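Beta2-bungarotoxin (Bungarus multicinctus, PDB 1BUN) is a presynaptic snake neurotoxin with phospholipase A2 activity, whose Kunitz-type chain probably helps direct it to its target on nerve terminals. Local coordinates at residues F23-K26 / R31-Q34. Numbering follows the deposited sequence.
Sequences FYYK and RCVQ
Strands 23-26 and 31-34 run antiparallel with their axes at 139°, and Tyr24 pairs with Val33 through two backbone hydrogen bonds, Tyr24 N to Val33 O at 3.1 Å and Val33 N to Tyr24 O at 2.9 Å. Lys26 N adds a third, almost straight bond to Arg31 O (2.8 Å). The non-hydrogen-bonded pair Tyr25–Cys32 lies between them, and Phe23–Gln34 follows beyond Tyr24–Val33; CA-H groups of Phe23 and Cys32 contact Val33 O and Tyr24 O. This is the twisted central hairpin of the Kunitz (BPTI) fold. On the face carrying Phe23, Tyr25, Cys32 and Gln34, the sulfur meets the rim of the Tyr25 ring, SG lying 4.0 Å from CD1 and, from the ring centroid, 84° off the normal. With CG anti to the backbone N (chi1 -177°), that ring also passes alongside Arg31, its CD1 3.2 Å from Arg31 O. Cys32 is disulfide-bonded to Cys53, tying this face to helix 50-57, and Tyr25 OH hydrogen-bonds Glu59. Phe23 CE2 reaches Gln34 CB at 4.1 Å. On the other face the Tyr24 ring lies beside Val33 CG2, modelled too close to be trusted, while Lys26 NZ makes a weak hydrogen bond with Tyr24 OH.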
ATOM      1  N   PHE B  23      15.522  15.364   2.637  1.00 16.03           N
ATOM      2  CA  PHE B  23      16.366  14.274   3.089  1.00 15.15           C
ATOM      3  C   PHE B  23      16.577  13.403   1.912  1.00 15.83           C
ATOM      4  O   PHE B  23      15.756  13.380   0.989  1.00 16.48           O
ATOM      5  CB  PHE B  23      15.719  13.464   4.194  1.00 13.80           C
ATOM      6  CG  PHE B  23      15.198  14.298   5.323  1.00 13.11           C
ATOM      7  CD1 PHE B  23      14.130  15.149   5.134  1.00 10.79           C
ATOM      8  CD2 PHE B  23      15.776  14.236   6.558  1.00 12.18           C
ATOM      9  CE1 PHE B  23      13.661  15.921   6.162  1.00 11.81           C
ATOM     10  CE2 PHE B  23      15.302  15.005   7.576  1.00 11.63           C
ATOM     11  CZ  PHE B  23      14.239  15.853   7.377  1.00 11.28           C
ATOM     12  N   TYR B  24      17.727  12.755   1.921  1.00 16.36           N
ATOM     13  CA  TYR B  24      18.122  11.862   0.875  1.00 15.91           C
ATOM     14  C   TYR B  24      18.651  10.639   1.575  1.00 16.96           C
ATOM     15  O   TYR B  24      18.994  10.706   2.759  1.00 17.37           O
ATOM     16  CB  TYR B  24      19.226  12.506   0.074  1.00 14.27           C
ATOM     17  CG  TYR B  24      20.540  12.625   0.789  1.00 13.30           C
ATOM     18  CD1 TYR B  24      20.800  13.666   1.671  1.00 14.47           C
ATOM     19  CD2 TYR B  24      21.572  11.770   0.476  1.00 15.20           C
ATOM     20  CE1 TYR B  24      22.074  13.842   2.192  1.00 14.08           C
ATOM     21  CE2 TYR B  24      22.819  11.931   0.984  1.00 15.25           C
ATOM     22  CZ  TYR B  24      23.078  12.963   1.829  1.00 14.40           C
ATOM     23  OH  TYR B  24      24.391  13.127   2.217  1.00 18.58           O
ATOM     24  N   TYR B  25      18.745   9.526   0.866  1.00 17.81           N
ATOM     25  CA  TYR B  25      19.243   8.322   1.497  1.00 20.17           C
ATOM     26  C   TYR B  25      20.740   8.180   1.303  1.00 21.60           C
ATOM     27  O   TYR B  25      21.256   8.392   0.202  1.00 21.45           O
ATOM     28  CB  TYR B  25      18.513   7.081   0.957  1.00 19.78           C
ATOM     29  CG  TYR B  25      18.930   5.794   1.628  1.00 18.30           C
ATOM     30  CD1 TYR B  25      18.621   5.547   2.963  1.00 17.03           C
ATOM     31  CD2 TYR B  25      19.671   4.844   0.939  1.00 17.62           C
ATOM     32  CE1 TYR B  25      19.044   4.382   3.596  1.00 16.72           C
ATOM     33  CE2 TYR B  25      20.092   3.691   1.560  1.00 16.84           C
ATOM     34  CZ  TYR B  25      19.777   3.466   2.880  1.00 17.56           C
ATOM     35  OH  TYR B  25      20.182   2.292   3.463  1.00 19.98           O
ATOM     36  N   LYS B  26      21.443   7.880   2.387  1.00 23.48           N
ATOM     37  CA  LYS B  26      22.866   7.671   2.297  1.00 26.74           C
ATOM     38  C   LYS B  26      23.144   6.164   2.468  1.00 29.64           C
ATOM     39  O   LYS B  26      22.957   5.601   3.557  1.00 30.94           O
ATOM     40  CB  LYS B  26      23.620   8.479   3.350  1.00 25.65           C
ATOM     41  CG  LYS B  26      25.046   8.718   2.920  1.00 28.72           C
ATOM     42  CD  LYS B  26      25.974   9.253   3.997  1.00 32.28           C
ATOM     43  CE  LYS B  26      27.217   9.908   3.349  1.00 32.82           C
ATOM     44  NZ  LYS B  26      26.868  11.171   2.572  1.00 35.47           N
ATOM     45  N   ARG B  31      20.852   5.328   6.489  1.00 44.86           N
ATOM     46  CA  ARG B  31      20.010   6.355   7.078  1.00 42.78           C
ATOM     47  C   ARG B  31      19.653   7.396   6.022  1.00 40.78           C
ATOM     48  O   ARG B  31      20.287   7.488   4.954  1.00 41.55           O
ATOM     49  CB  ARG B  31      20.785   7.115   8.150  1.00 45.37           C
ATOM     50  CG  ARG B  31      20.765   6.571   9.535  1.00 50.39           C
ATOM     51  CD  ARG B  31      21.558   7.508  10.449  1.00 54.55           C
ATOM     52  NE  ARG B  31      22.985   7.526  10.118  1.00 58.84           N
ATOM     53  CZ  ARG B  31      23.823   6.504  10.318  1.00 61.07           C
ATOM     54  NH1 ARG B  31      23.393   5.371  10.861  1.00 61.91           N
ATOM     55  NH2 ARG B  31      25.087   6.598   9.932  1.00 62.27           N
ATOM     56  N   CYS B  32      18.647   8.197   6.339  1.00 37.07           N
ATOM     57  CA  CYS B  32      18.264   9.300   5.490  1.00 33.08           C
ATOM     58  C   CYS B  32      18.892  10.470   6.220  1.00 32.92           C
ATOM     59  O   CYS B  32      18.921  10.482   7.447  1.00 33.49           O
ATOM     60  CB  CYS B  32      16.767   9.460   5.512  1.00 28.58           C
ATOM     61  SG  CYS B  32      15.997   8.136   4.583  1.00 22.68           S
ATOM     62  N   VAL B  33      19.488  11.408   5.512  1.00 32.73           N
ATOM     63  CA  VAL B  33      20.055  12.541   6.228  1.00 31.89           C
ATOM     64  C   VAL B  33      19.568  13.820   5.587  1.00 31.72           C
ATOM     65  O   VAL B  33      19.125  13.787   4.432  1.00 32.60           O
ATOM     66  CB  VAL B  33      21.602  12.477   6.309  1.00 30.76           C
ATOM     67  CG1 VAL B  33      22.027  11.354   7.218  1.00 28.72           C
ATOM     68  CG2 VAL B  33      22.200  12.259   4.957  1.00 30.78           C
ATOM     69  N   GLN B  34      19.553  14.911   6.355  1.00 31.60           N
ATOM     70  CA  GLN B  34      19.122  16.217   5.840  1.00 31.97           C
ATOM     71  C   GLN B  34      20.176  16.880   4.933  1.00 29.27           C
ATOM     72  O   GLN B  34      21.382  16.772   5.193  1.00 29.11           O
ATOM     73  CB  GLN B  34      18.789  17.156   6.997  1.00 35.98           C
ATOM     74  CG  GLN B  34      18.140  18.494   6.569  1.00 42.55           C
ATOM     75  CD  GLN B  34      17.645  19.337   7.767  1.00 46.23           C
ATOM     76  OE1 GLN B  34      17.006  20.391   7.587  1.00 44.57           O
ATOM     77  NE2 GLN B  34      17.949  18.878   8.991  1.00 49.13           N
TER